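Local coordinates for ATPase BagA (Mycobacterium tuberculosis H37Rv, PDB 6BS3), which hydrolyses ATP as one subunit of the heterodimeric BagAB complex, whose activity is required for resistance to nitric oxide and to elevated glycerol, at residues R168-L173 with I224-Q229; L72-L77 with L91-E96; G20-L25 with S201-I206. All coordinates share one frame; numbering follows the deposited sequence.

Contact 1: residues R168-L173 with I224-Q229; sequences RIARFL and IEELAQ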
ATOM      1  N   ARG A 168       0.222   5.162  10.237  1.00 50.53           N
ATOM      2  CA  ARG A 168       1.406   5.724  10.902  1.00 49.45           C
ATOM      3  C   ARG A 168       1.320   7.218  11.195  1.00 50.32           C
ATOM      4  O   ARG A 168       2.177   7.737  11.915  1.00 50.24           O
ATOM      5  CB  ARG A 168       2.653   5.466  10.025  1.00 50.67           C
ATOM      6  CG  ARG A 168       2.971   3.996   9.812  1.00 63.26           C
ATOM      7  CD  ARG A 168       4.239   3.792   9.014  1.00 81.96           C
ATOM      8  NE  ARG A 168       4.715   2.415   9.148  1.00105.71           N
ATOM      9  CZ  ARG A 168       5.968   2.021   8.932  1.00125.41           C
ATOM     10  NH1 ARG A 168       6.896   2.901   8.569  1.00111.80           N
ATOM     11  NH2 ARG A 168       6.304   0.747   9.088  1.00113.33           N
ATOM     12  N   ILE A 169       0.331   7.921  10.615  1.00 45.38           N
ATOM     13  CA  ILE A 169       0.216   9.387  10.709  1.00 43.91           C
ATOM     14  C   ILE A 169       0.072   9.905  12.147  1.00 48.30           C
ATOM     15  O   ILE A 169       0.742  10.887  12.486  1.00 48.97           O
ATOM     16  CB  ILE A 169      -0.876   9.986   9.758  1.00 45.81           C
ATOM     17  CG1 ILE A 169      -0.754  11.528   9.627  1.00 44.93           C
ATOM     18  CG2 ILE A 169      -2.321   9.563  10.121  1.00 45.41           C
ATOM     19  CD1 ILE A 169       0.541  12.060   8.955  1.00 40.45           C
ATOM     20  N   ALA A 170      -0.776   9.272  12.976  1.00 45.39           N
ATOM     21  CA  ALA A 170      -1.014   9.739  14.348  1.00 45.52           C
ATOM     22  C   ALA A 170       0.247   9.662  15.192  1.00 50.29           C
ATOM     23  O   ALA A 170       0.580  10.652  15.835  1.00 52.01           O
ATOM     24  CB  ALA A 170      -2.177   8.989  14.998  1.00 45.80           C
ATOM     25  N   ARG A 171       0.992   8.539  15.118  1.00 45.96           N
ATOM     26  CA  ARG A 171       2.275   8.347  15.802  1.00 45.54           C
ATOM     27  C   ARG A 171       3.347   9.325  15.275  1.00 48.28           C
ATOM     28  O   ARG A 171       4.095   9.901  16.074  1.00 49.53           O
ATOM     29  CB  ARG A 171       2.734   6.879  15.672  1.00 48.19           C
ATOM     30  CG  ARG A 171       4.170   6.570  16.182  1.00 59.84           C
ATOM     31  CD  ARG A 171       4.345   6.726  17.693  1.00 80.08           C
ATOM     32  NE  ARG A 171       3.376   5.929  18.454  1.00 95.89           N
ATOM     33  CZ  ARG A 171       3.609   4.712  18.937  1.00109.10           C
ATOM     34  NH1 ARG A 171       4.793   4.135  18.765  1.00 93.95           N
ATOM     35  NH2 ARG A 171       2.661   4.063  19.602  1.00 93.45           N
ATOM     36  N   PHE A 172       3.397   9.541  13.944  1.00 43.28           N
ATOM     37  CA  PHE A 172       4.338  10.479  13.322  1.00 42.40           C
ATOM     38  C   PHE A 172       4.202  11.908  13.884  1.00 49.39           C
ATOM     39  O   PHE A 172       5.207  12.617  14.021  1.00 49.93           O
ATOM     40  CB  PHE A 172       4.170  10.483  11.793  1.00 42.91           C
ATOM     41  CG  PHE A 172       5.002  11.513  11.056  1.00 43.02           C
ATOM     42  CD1 PHE A 172       6.385  11.380  10.963  1.00 44.24           C
ATOM     43  CD2 PHE A 172       4.399  12.603  10.434  1.00 44.73           C
ATOM     44  CE1 PHE A 172       7.153  12.329  10.275  1.00 44.87           C
ATOM     45  CE2 PHE A 172       5.170  13.551   9.737  1.00 47.09           C
ATOM     46  CZ  PHE A 172       6.539  13.405   9.662  1.00 44.49           C
ATOM     47  N   LEU A 173       2.955  12.324  14.200  1.00 47.34           N
ATOM     48  CA  LEU A 173       2.670  13.661  14.720  1.00 47.11           C
ATOM     49  C   LEU A 173       2.590  13.699  16.246  1.00 52.30           C
ATOM     50  O   LEU A 173       2.271  14.741  16.817  1.00 52.75           O
ATOM     51  CB  LEU A 173       1.405  14.250  14.054  1.00 46.63           C
ATOM     52  CG  LEU A 173       1.461  14.338  12.517  1.00 49.68           C
ATOM     53  CD1 LEU A 173       0.093  14.552  11.931  1.00 48.68           C
ATOM     54  CD2 LEU A 173       2.477  15.377  12.046  1.00 48.73           C
ATOM     55  N   ILE A 224      -8.950   9.758  11.350  1.00 46.05           N
ATOM     56  CA  ILE A 224      -9.676  10.979  11.777  1.00 46.46           C
ATOM     57  C   ILE A 224      -9.991  10.940  13.287  1.00 52.16           C
ATOM     58  O   ILE A 224      -9.759  11.934  13.977  1.00 52.65           O
ATOM     59  CB  ILE A 224     -10.944  11.247  10.900  1.00 48.99           C
ATOM     60  CG1 ILE A 224     -10.523  11.785   9.520  1.00 49.28           C
ATOM     61  CG2 ILE A 224     -11.947  12.202  11.599  1.00 48.27           C
ATOM     62  CD1 ILE A 224     -11.597  11.876   8.458  1.00 53.00           C
ATOM     63  N   GLU A 225     -10.460   9.791  13.791  1.00 49.51           N
ATOM     64  CA  GLU A 225     -10.799   9.572  15.205  1.00 50.94           C
ATOM     65  C   GLU A 225      -9.558   9.719  16.104  1.00 56.62           C
ATOM     66  O   GLU A 225      -9.619  10.433  17.111  1.00 57.94           O
ATOM     67  CB  GLU A 225     -11.464   8.190  15.375  1.00 52.99           C
ATOM     68  CG  GLU A 225     -11.918   7.832  16.785  1.00 71.33           C
ATOM     69  CD  GLU A 225     -12.589   6.473  16.922  1.00106.85           C
ATOM     70  OE1 GLU A 225     -12.162   5.510  16.238  1.00 99.02           O
ATOM     71  OE2 GLU A 225     -13.541   6.371  17.731  1.00105.70           O
ATOM     72  N   GLU A 226      -8.432   9.075  15.718  1.00 51.83           N
ATOM     73  CA  GLU A 226      -7.160   9.128  16.444  1.00 51.31           C
ATOM     74  C   GLU A 226      -6.631  10.572  16.426  1.00 54.66           C
ATOM     75  O   GLU A 226      -6.159  11.066  17.445  1.00 55.89           O
ATOM     76  CB  GLU A 226      -6.140   8.232  15.736  1.00 52.85           C
ATOM     77  CG  GLU A 226      -5.622   7.054  16.528  1.00 65.75           C
ATOM     78  CD  GLU A 226      -4.512   6.292  15.824  1.00 89.39           C
ATOM     79  OE1 GLU A 226      -4.643   6.025  14.605  1.00 74.88           O
ATOM     80  OE2 GLU A 226      -3.507   5.962  16.495  1.00 87.97           O
ATOM     81  N   LEU A 227      -6.721  11.249  15.268  1.00 49.05           N
ATOM     82  CA  LEU A 227      -6.237  12.620  15.129  1.00 48.21           C
ATOM     83  C   LEU A 227      -7.088  13.633  15.925  1.00 52.28           C
ATOM     84  O   LEU A 227      -6.518  14.527  16.547  1.00 50.29           O
ATOM     85  CB  LEU A 227      -6.084  13.016  13.650  1.00 47.17           C
ATOM     86  CG  LEU A 227      -5.002  12.291  12.849  1.00 50.58           C
ATOM     87  CD1 LEU A 227      -5.199  12.498  11.337  1.00 49.92           C
ATOM     88  CD2 LEU A 227      -3.602  12.717  13.266  1.00 52.41           C
ATOM     89  N   ALA A 228      -8.434  13.472  15.923  1.00 51.55           N
ATOM     90  CA  ALA A 228      -9.383  14.314  16.684  1.00 52.49           C
ATOM     91  C   ALA A 228      -9.116  14.209  18.191  1.00 58.56           C
ATOM     92  O   ALA A 228      -9.164  15.233  18.881  1.00 59.17           O
ATOM     93  CB  ALA A 228     -10.821  13.915  16.384  1.00 52.86           C
ATOM     94  N   GLN A 229      -8.795  12.978  18.687  1.00 54.94           N
ATOM     95  CA  GLN A 229      -8.448  12.698  20.086  1.00 54.79           C
ATOM     96  C   GLN A 229      -7.172  13.430  20.506  1.00 58.14           C
ATOM     97  O   GLN A 229      -7.049  13.845  21.655  1.00 58.16           O
ATOM     98  CB  GLN A 229      -8.286  11.187  20.320  1.00 56.49           C
ATOM     99  CG  GLN A 229      -9.610  10.464  20.529  1.00 82.21           C
ATOM    100  CD  GLN A 229      -9.457   8.991  20.828  1.00113.88           C
ATOM    101  OE1 GLN A 229     -10.008   8.485  21.811  1.00115.90           O
ATOM    102  NE2 GLN A 229      -8.724   8.257  19.989  1.00104.23           N
TER
HETATM  103  O   HOH W   1      -2.271   6.775  12.533  1.00 54.03           O
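A170 and E226 are joined through a single water. The backbone N of A170 donates a hydrogen bond to this water (2.9 Å), which in turn donates one to E226 OE1 (3.2 Å). That amide lies in the first turn of helix 169-172, two residues after the N-cap R168, where no helical carbonyl precedes it, so the bridged carboxylate stands at a helix start that would be expected to favour its negative charge. The E226 side chain reaches there extended beyond CG, but with an unstaggered first torsion (chi1 -117°). Its carboxylate lies against the A170 methyl, with OE2 3.6 Å from A170 CB.

Next to this polar bridge the contact turns apolar. L227 holds CG next to its own backbone N (chi1 -67°) and offers its two methyls separately. CD2 rests 4.1 Å from A170 CA and 4.3 Å from L173 CD1, while CD1 meets I169 CG2, also at 4.3 Å. L173 and L227 both continue inward onto I206 of strand 204-210, and F172 packs against helix 130-146. Two helical segments thus sit side by side over the central sheet, an arrangement characteristic of the layered alpha/beta P-loop NTPase fold.

Contact 2: residues L72-L77 with L91-E96; sequences LPYQEL and LAIDIE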
ATOM      1  N   LEU A  72      16.641  12.990  -6.000  1.00 42.38           N
ATOM      2  CA  LEU A  72      16.882  14.358  -5.551  1.00 41.37           C
ATOM      3  C   LEU A  72      17.834  14.427  -4.342  1.00 47.19           C
ATOM      4  O   LEU A  72      17.710  13.621  -3.411  1.00 46.11           O
ATOM      5  CB  LEU A  72      15.549  15.062  -5.193  1.00 40.71           C
ATOM      6  CG  LEU A  72      14.520  15.260  -6.317  1.00 45.26           C
ATOM      7  CD1 LEU A  72      13.229  15.804  -5.764  1.00 46.05           C
ATOM      8  CD2 LEU A  72      15.026  16.202  -7.379  1.00 44.94           C
ATOM      9  N   PRO A  73      18.749  15.421  -4.310  1.00 44.95           N
ATOM     10  CA  PRO A  73      19.632  15.556  -3.143  1.00 44.92           C
ATOM     11  C   PRO A  73      18.922  16.276  -1.994  1.00 49.60           C
ATOM     12  O   PRO A  73      17.793  16.760  -2.151  1.00 49.55           O
ATOM     13  CB  PRO A  73      20.808  16.376  -3.694  1.00 46.63           C
ATOM     14  CG  PRO A  73      20.189  17.221  -4.759  1.00 50.71           C
ATOM     15  CD  PRO A  73      19.040  16.452  -5.336  1.00 46.06           C
ATOM     16  N   TYR A  74      19.585  16.363  -0.833  1.00 45.38           N
ATOM     17  CA  TYR A  74      19.006  17.051   0.314  1.00 44.73           C
ATOM     18  C   TYR A  74      19.159  18.578   0.169  1.00 48.38           C
ATOM     19  O   TYR A  74      20.029  19.178   0.784  1.00 49.84           O
ATOM     20  CB  TYR A  74      19.584  16.493   1.633  1.00 45.32           C
ATOM     21  CG  TYR A  74      18.900  17.004   2.887  1.00 45.79           C
ATOM     22  CD1 TYR A  74      17.505  17.068   2.974  1.00 46.94           C
ATOM     23  CD2 TYR A  74      19.641  17.367   4.006  1.00 46.01           C
ATOM     24  CE1 TYR A  74      16.872  17.517   4.135  1.00 46.09           C
ATOM     25  CE2 TYR A  74      19.017  17.778   5.187  1.00 46.72           C
ATOM     26  CZ  TYR A  74      17.636  17.865   5.241  1.00 51.54           C
ATOM     27  OH  TYR A  74      17.048  18.318   6.390  1.00 50.53           O
ATOM     28  N   GLN A  75      18.326  19.183  -0.696  1.00 43.94           N
ATOM     29  CA  GLN A  75      18.284  20.610  -1.040  1.00 44.12           C
ATOM     30  C   GLN A  75      16.896  20.938  -1.539  1.00 48.35           C
ATOM     31  O   GLN A  75      16.280  20.094  -2.191  1.00 48.01           O
ATOM     32  CB  GLN A  75      19.243  20.938  -2.220  1.00 45.65           C
ATOM     33  CG  GLN A  75      20.733  20.889  -1.936  1.00 54.50           C
ATOM     34  CD  GLN A  75      21.520  20.898  -3.234  1.00 77.09           C
ATOM     35  OE1 GLN A  75      21.417  21.826  -4.056  1.00 72.93           O
ATOM     36  NE2 GLN A  75      22.338  19.870  -3.445  1.00 66.58           N
ATOM     37  N   GLU A  76      16.435  22.185  -1.321  1.00 45.50           N
ATOM     38  CA  GLU A  76      15.134  22.651  -1.817  1.00 45.19           C
ATOM     39  C   GLU A  76      15.360  23.125  -3.234  1.00 50.33           C
ATOM     40  O   GLU A  76      16.140  24.054  -3.445  1.00 51.87           O
ATOM     41  CB  GLU A  76      14.568  23.760  -0.933  1.00 46.04           C
ATOM     42  CG  GLU A  76      14.257  23.273   0.469  1.00 48.52           C
ATOM     43  CD  GLU A  76      14.329  24.332   1.546  1.00 53.45           C
ATOM     44  OE1 GLU A  76      14.052  25.522   1.265  1.00 46.57           O
ATOM     45  OE2 GLU A  76      14.636  23.955   2.696  1.00 51.12           O
ATOM     46  N   LEU A  77      14.771  22.428  -4.217  1.00 45.79           N
ATOM     47  CA  LEU A  77      15.034  22.746  -5.629  1.00 45.11           C
ATOM     48  C   LEU A  77      13.770  22.910  -6.408  1.00 46.97           C
ATOM     49  O   LEU A  77      12.806  22.179  -6.163  1.00 45.28           O
ATOM     50  CB  LEU A  77      15.902  21.629  -6.284  1.00 44.86           C
ATOM     51  CG  LEU A  77      17.328  21.396  -5.749  1.00 48.43           C
ATOM     52  CD1 LEU A  77      17.792  19.987  -6.033  1.00 48.76           C
ATOM     53  CD2 LEU A  77      18.320  22.419  -6.297  1.00 46.20           C
ATOM     54  N   LEU A  91      11.566  19.047  -1.608  1.00 39.03           N
ATOM     55  CA  LEU A  91      12.518  18.656  -0.572  1.00 38.69           C
ATOM     56  C   LEU A  91      12.377  17.169  -0.200  1.00 42.85           C
ATOM     57  O   LEU A  91      11.455  16.796   0.517  1.00 43.44           O
ATOM     58  CB  LEU A  91      12.546  19.566   0.680  1.00 37.83           C
ATOM     59  CG  LEU A  91      13.600  19.143   1.759  1.00 41.88           C
ATOM     60  CD1 LEU A  91      15.074  19.342   1.279  1.00 40.83           C
ATOM     61  CD2 LEU A  91      13.347  19.846   3.079  1.00 46.30           C
ATOM     62  N   ALA A  92      13.282  16.324  -0.709  1.00 40.76           N
ATOM     63  CA  ALA A  92      13.305  14.900  -0.343  1.00 40.92           C
ATOM     64  C   ALA A  92      14.202  14.864   0.903  1.00 45.75           C
ATOM     65  O   ALA A  92      15.420  15.054   0.781  1.00 45.29           O
ATOM     66  CB  ALA A  92      13.910  14.064  -1.473  1.00 41.24           C
ATOM     67  N   ILE A  93      13.596  14.795   2.109  1.00 42.95           N
ATOM     68  CA  ILE A  93      14.396  14.812   3.346  1.00 43.84           C
ATOM     69  C   ILE A  93      15.273  13.544   3.427  1.00 50.37           C
ATOM     70  O   ILE A  93      14.779  12.427   3.257  1.00 50.84           O
ATOM     71  CB  ILE A  93      13.556  15.029   4.649  1.00 46.65           C
ATOM     72  CG1 ILE A  93      12.793  16.380   4.638  1.00 45.96           C
ATOM     73  CG2 ILE A  93      14.454  14.908   5.905  1.00 47.36           C
ATOM     74  CD1 ILE A  93      11.695  16.521   5.805  1.00 41.37           C
ATOM     75  N   ASP A  94      16.574  13.741   3.628  1.00 48.20           N
ATOM     76  CA  ASP A  94      17.561  12.681   3.793  1.00 47.77           C
ATOM     77  C   ASP A  94      17.758  12.604   5.315  1.00 50.89           C
ATOM     78  O   ASP A  94      18.326  13.531   5.903  1.00 51.05           O
ATOM     79  CB  ASP A  94      18.848  13.086   3.051  1.00 50.04           C
ATOM     80  CG  ASP A  94      20.042  12.147   3.123  1.00 63.27           C
ATOM     81  OD1 ASP A  94      20.191  11.442   4.145  1.00 63.78           O
ATOM     82  OD2 ASP A  94      20.849  12.148   2.174  1.00 74.64           O
ATOM     83  N   ILE A  95      17.214  11.545   5.958  1.00 47.59           N
ATOM     84  CA  ILE A  95      17.239  11.371   7.422  1.00 47.43           C
ATOM     85  C   ILE A  95      18.673  11.312   7.977  1.00 51.13           C
ATOM     86  O   ILE A  95      18.932  11.849   9.055  1.00 50.12           O
ATOM     87  CB  ILE A  95      16.352  10.173   7.915  1.00 50.28           C
ATOM     88  CG1 ILE A  95      16.036  10.276   9.426  1.00 50.90           C
ATOM     89  CG2 ILE A  95      16.948   8.795   7.572  1.00 49.45           C
ATOM     90  CD1 ILE A  95      15.114  11.357   9.810  1.00 54.63           C
ATOM     91  N   GLU A  96      19.595  10.699   7.219  1.00 48.94           N
ATOM     92  CA  GLU A  96      21.004  10.577   7.586  1.00 48.94           C
ATOM     93  C   GLU A  96      21.666  11.955   7.641  1.00 50.55           C
ATOM     94  O   GLU A  96      22.245  12.298   8.670  1.00 48.58           O
ATOM     95  CB  GLU A  96      21.708   9.599   6.648  1.00 50.71           C
ATOM     96  CG  GLU A  96      23.216   9.561   6.792  1.00 68.48           C
ATOM     97  CD  GLU A  96      23.861   8.234   6.436  1.00 89.92           C
ATOM     98  OE1 GLU A  96      25.091   8.127   6.630  1.00 76.04           O
ATOM     99  OE2 GLU A  96      23.155   7.309   5.963  1.00 81.91           O
TER
HETATM  100  O   HOH W   2      15.091  17.699  -2.564  1.00 39.03           O
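L91 begins the contact between the final residues of strand 86-92 and the loop 72-77, which leads into strand 77-82, its antiparallel partner at the border of the P-loop NTPase sheet. The loop is folded into an inverse gamma turn centred on Y74, closed by Q75 N on P73 O. L91 sends CD1 into this turn because its CG lies opposite the backbone N (chi1 -179°); CD1 comes 3.7 Å from Y74 CD1 and equally close to Q75 C. Its CB meets the aliphatic CG of E76, whose carboxylate goes elsewhere, to Y156 OH and to a salt bridge with R147.

A92 touches the loop with both side chain and backbone. Its methyl faces L72 CB at 4.2 Å, its O lies at the edge of the Y74 ring, near the ring plane, and its N donates to a water 2.9 Å away. That water also sits close to P73 O and Q75 O, so it spans strand and turn without any direct hydrogen bond between them.

Next, I93 brings CA obliquely to the same ring, and its CG2 lies 4.0 Å from Y74 CE1; the phenol hydroxyl itself is bonded to E101 of helix 95-107. D94 is the N-cap of that helix, its OD1 bonded to A97 N. Its carboxylate plane is turned 56° from the Y74 ring. D94 CB lies 3.8 Å from Y74 CB, and the backbone O of D94 stands 4.3 Å above the ring plane, over its centre.

Contact 3: residues G20-L25 with S201-I206; sequences GVRLHL and SNQTAI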
ATOM      1  N   GLY A  20      -5.765  29.937   4.813  1.00 49.97           N
ATOM      2  CA  GLY A  20      -4.855  30.540   5.787  1.00 49.66           C
ATOM      3  C   GLY A  20      -3.809  29.561   6.302  1.00 53.11           C
ATOM      4  O   GLY A  20      -2.826  29.981   6.919  1.00 53.76           O
ATOM      5  N   VAL A  21      -4.022  28.237   6.059  1.00 47.67           N
ATOM      6  CA  VAL A  21      -3.127  27.137   6.456  1.00 45.64           C
ATOM      7  C   VAL A  21      -1.776  27.258   5.701  1.00 48.07           C
ATOM      8  O   VAL A  21      -1.759  27.406   4.474  1.00 46.88           O
ATOM      9  CB  VAL A  21      -3.796  25.740   6.237  1.00 47.38           C
ATOM     10  CG1 VAL A  21      -2.789  24.598   6.355  1.00 45.68           C
ATOM     11  CG2 VAL A  21      -4.960  25.521   7.196  1.00 46.79           C
ATOM     12  N   ARG A  22      -0.658  27.160   6.451  1.00 45.08           N
ATOM     13  CA  ARG A  22       0.719  27.207   5.938  1.00 44.71           C
ATOM     14  C   ARG A  22       1.297  25.799   5.808  1.00 47.54           C
ATOM     15  O   ARG A  22       2.215  25.592   5.008  1.00 48.27           O
ATOM     16  CB  ARG A  22       1.625  28.007   6.892  1.00 45.62           C
ATOM     17  CG  ARG A  22       1.190  29.458   7.193  1.00 55.43           C
ATOM     18  CD  ARG A  22       1.783  30.588   6.327  1.00 65.63           C
ATOM     19  NE  ARG A  22       3.051  30.289   5.643  1.00 64.76           N
ATOM     20  CZ  ARG A  22       4.208  30.083   6.259  1.00 68.56           C
ATOM     21  NH1 ARG A  22       4.276  30.115   7.586  1.00 58.52           N
ATOM     22  NH2 ARG A  22       5.295  29.789   5.559  1.00 46.72           N
ATOM     23  N   LEU A  23       0.812  24.842   6.627  1.00 42.59           N
ATOM     24  CA  LEU A  23       1.306  23.460   6.617  1.00 41.02           C
ATOM     25  C   LEU A  23       0.214  22.470   6.284  1.00 42.89           C
ATOM     26  O   LEU A  23      -0.673  22.248   7.102  1.00 41.49           O
ATOM     27  CB  LEU A  23       2.008  23.088   7.954  1.00 40.20           C
ATOM     28  CG  LEU A  23       2.416  21.607   8.137  1.00 43.18           C
ATOM     29  CD1 LEU A  23       3.445  21.173   7.094  1.00 42.48           C
ATOM     30  CD2 LEU A  23       2.873  21.328   9.571  1.00 42.82           C
ATOM     31  N   HIS A  24       0.317  21.838   5.101  1.00 39.48           N
ATOM     32  CA  HIS A  24      -0.659  20.844   4.639  1.00 39.12           C
ATOM     33  C   HIS A  24      -0.064  19.462   4.707  1.00 42.43           C
ATOM     34  O   HIS A  24       0.963  19.213   4.085  1.00 41.83           O
ATOM     35  CB  HIS A  24      -1.149  21.131   3.204  1.00 38.81           C
ATOM     36  CG  HIS A  24      -1.864  22.439   3.071  1.00 41.19           C
ATOM     37  ND1 HIS A  24      -3.246  22.526   3.187  1.00 42.45           N
ATOM     38  CD2 HIS A  24      -1.367  23.672   2.833  1.00 41.57           C
ATOM     39  CE1 HIS A  24      -3.539  23.805   3.029  1.00 41.02           C
ATOM     40  NE2 HIS A  24      -2.440  24.531   2.816  1.00 41.47           N
ATOM     41  N   LEU A  25      -0.695  18.562   5.471  1.00 38.65           N
ATOM     42  CA  LEU A  25      -0.184  17.201   5.575  1.00 39.08           C
ATOM     43  C   LEU A  25      -1.128  16.286   4.809  1.00 43.19           C
ATOM     44  O   LEU A  25      -2.328  16.293   5.069  1.00 44.28           O
ATOM     45  CB  LEU A  25      -0.029  16.772   7.054  1.00 39.31           C
ATOM     46  CG  LEU A  25       0.944  17.569   7.919  1.00 43.92           C
ATOM     47  CD1 LEU A  25       0.466  17.613   9.368  1.00 44.39           C
ATOM     48  CD2 LEU A  25       2.327  16.935   7.912  1.00 46.81           C
ATOM     49  N   SER A 201      -2.196  24.176  15.806  1.00 53.52           N
ATOM     50  CA  SER A 201      -2.775  25.457  15.402  1.00 52.77           C
ATOM     51  C   SER A 201      -3.588  25.418  14.099  1.00 56.40           C
ATOM     52  O   SER A 201      -3.617  24.403  13.396  1.00 55.84           O
ATOM     53  CB  SER A 201      -1.691  26.529  15.314  1.00 55.03           C
ATOM     54  OG  SER A 201      -0.947  26.387  14.117  1.00 62.69           O
ATOM     55  N   ASN A 202      -4.213  26.575  13.780  1.00 52.85           N
ATOM     56  CA  ASN A 202      -4.980  26.878  12.573  1.00 51.99           C
ATOM     57  C   ASN A 202      -4.046  27.096  11.363  1.00 55.31           C
ATOM     58  O   ASN A 202      -4.526  27.357  10.262  1.00 55.91           O
ATOM     59  CB  ASN A 202      -5.916  28.099  12.806  1.00 49.93           C
ATOM     60  CG  ASN A 202      -5.265  29.462  13.045  1.00 67.04           C
ATOM     61  OD1 ASN A 202      -4.069  29.706  12.809  1.00 60.70           O
ATOM     62  ND2 ASN A 202      -6.068  30.410  13.506  1.00 60.41           N
ATOM     63  N   GLN A 203      -2.712  26.994  11.576  1.00 51.24           N
ATOM     64  CA  GLN A 203      -1.669  27.095  10.537  1.00 49.81           C
ATOM     65  C   GLN A 203      -1.436  25.724   9.894  1.00 48.74           C
ATOM     66  O   GLN A 203      -0.714  25.627   8.904  1.00 47.47           O
ATOM     67  CB  GLN A 203      -0.344  27.577  11.156  1.00 51.46           C
ATOM     68  CG  GLN A 203      -0.380  28.994  11.702  1.00 70.39           C
ATOM     69  CD  GLN A 203      -0.145  29.994  10.611  1.00 92.65           C
ATOM     70  OE1 GLN A 203      -1.069  30.391   9.888  1.00 89.67           O
ATOM     71  NE2 GLN A 203       1.108  30.404  10.466  1.00 83.85           N
ATOM     72  N   THR A 204      -2.027  24.664  10.476  1.00 43.36           N
ATOM     73  CA  THR A 204      -1.886  23.278  10.020  1.00 43.26           C
ATOM     74  C   THR A 204      -3.250  22.679   9.654  1.00 48.17           C
ATOM     75  O   THR A 204      -4.280  23.091  10.198  1.00 47.88           O
ATOM     76  CB  THR A 204      -1.139  22.450  11.120  1.00 48.17           C
ATOM     77  OG1 THR A 204       0.075  23.110  11.468  1.00 46.10           O
ATOM     78  CG2 THR A 204      -0.815  21.011  10.701  1.00 44.59           C
ATOM     79  N   ALA A 205      -3.242  21.698   8.730  1.00 45.43           N
ATOM     80  CA  ALA A 205      -4.405  20.897   8.313  1.00 44.39           C
ATOM     81  C   ALA A 205      -3.905  19.573   7.774  1.00 44.35           C
ATOM     82  O   ALA A 205      -2.951  19.541   7.003  1.00 42.64           O
ATOM     83  CB  ALA A 205      -5.235  21.614   7.246  1.00 45.02           C
ATOM     84  N   ILE A 206      -4.560  18.486   8.179  1.00 41.13           N
ATOM     85  CA  ILE A 206      -4.271  17.120   7.729  1.00 39.94           C
ATOM     86  C   ILE A 206      -5.390  16.704   6.761  1.00 42.64           C
ATOM     87  O   ILE A 206      -6.555  16.659   7.154  1.00 41.81           O
ATOM     88  CB  ILE A 206      -4.124  16.125   8.914  1.00 42.43           C
ATOM     89  CG1 ILE A 206      -2.978  16.550   9.860  1.00 42.88           C
ATOM     90  CG2 ILE A 206      -3.924  14.678   8.421  1.00 42.01           C
ATOM     91  CD1 ILE A 206      -3.229  16.395  11.315  1.00 41.69           C
TER
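Q203 O is gripped by two successive amides, R22 N and L23 N, each 2.9 Å away, just where two neighbouring parallel strands of the P-loop NTPase sheet begin. The two grips differ. L23 N approaches nearly along the C=O axis, whereas R22 N is tilted 34° from the carbonyl plane, so the two donors reach the same oxygen from different directions. Q203 is set up for this by a type I turn from S201 to T204, within which Q203 N binds S201 OG in an ST turn.

Beyond it the regular parallel pattern takes over: A205 N donates to L23 O, and L25 N to A205 O over 2.9 Å in an almost straight bond (172° at the hydrogen). CA-H...O contacts, such as T204 CA to L23 O, lie between these rungs.

Ahead of the paired strands, the Q203 chain bends at its second torsion (chi2 -83°), which lays the amide alongside R22, with NE2 3.4 Å from R22 CG. The guanidinium is held by other parts of the chain: NH1 by V145 O and NH2 by Y156 O.

A205 lies on the sheet face that also carries H24. There V21 CG2 packs 3.9 Å from A205 CB while its CG1 sits over one face of the H24 imidazole, displaced toward the ring's margin; ND1 of this ring is hydrogen-bonded to NE2 of H207. The other face bears L23, T204, L25 and I206. T204 OG1 turns to L198 O, and its CG2 remains for the leucines. L25 CD1 touches two residues of the adjacent strand, 3.6 Å from I206 CG1 and 3.9 Å from T204 CG2.

Contacts 1 and 3 form one continuous core. Their centres are 15 Å apart, and L173 CD1 meets I206 CD1 at 3.8 Å, so the helices of contact 1 lie on the strands paired in contact 3. Contact 2 stands apart, 25 Å from contact 1 and 22 Å from contact 3 between centres, toward the 77-82 border of the same sheet. Along the chain contact 2 closes before contact 1 opens and is nested within the loop closed by contact 3, whereas contacts 1 and 3 alternate. Contacts 1 and 3 thus gather distant parts of the sequence at strand 23-28, which leads toward the ATP-binding residues G31, G33, K34, S35 and T36.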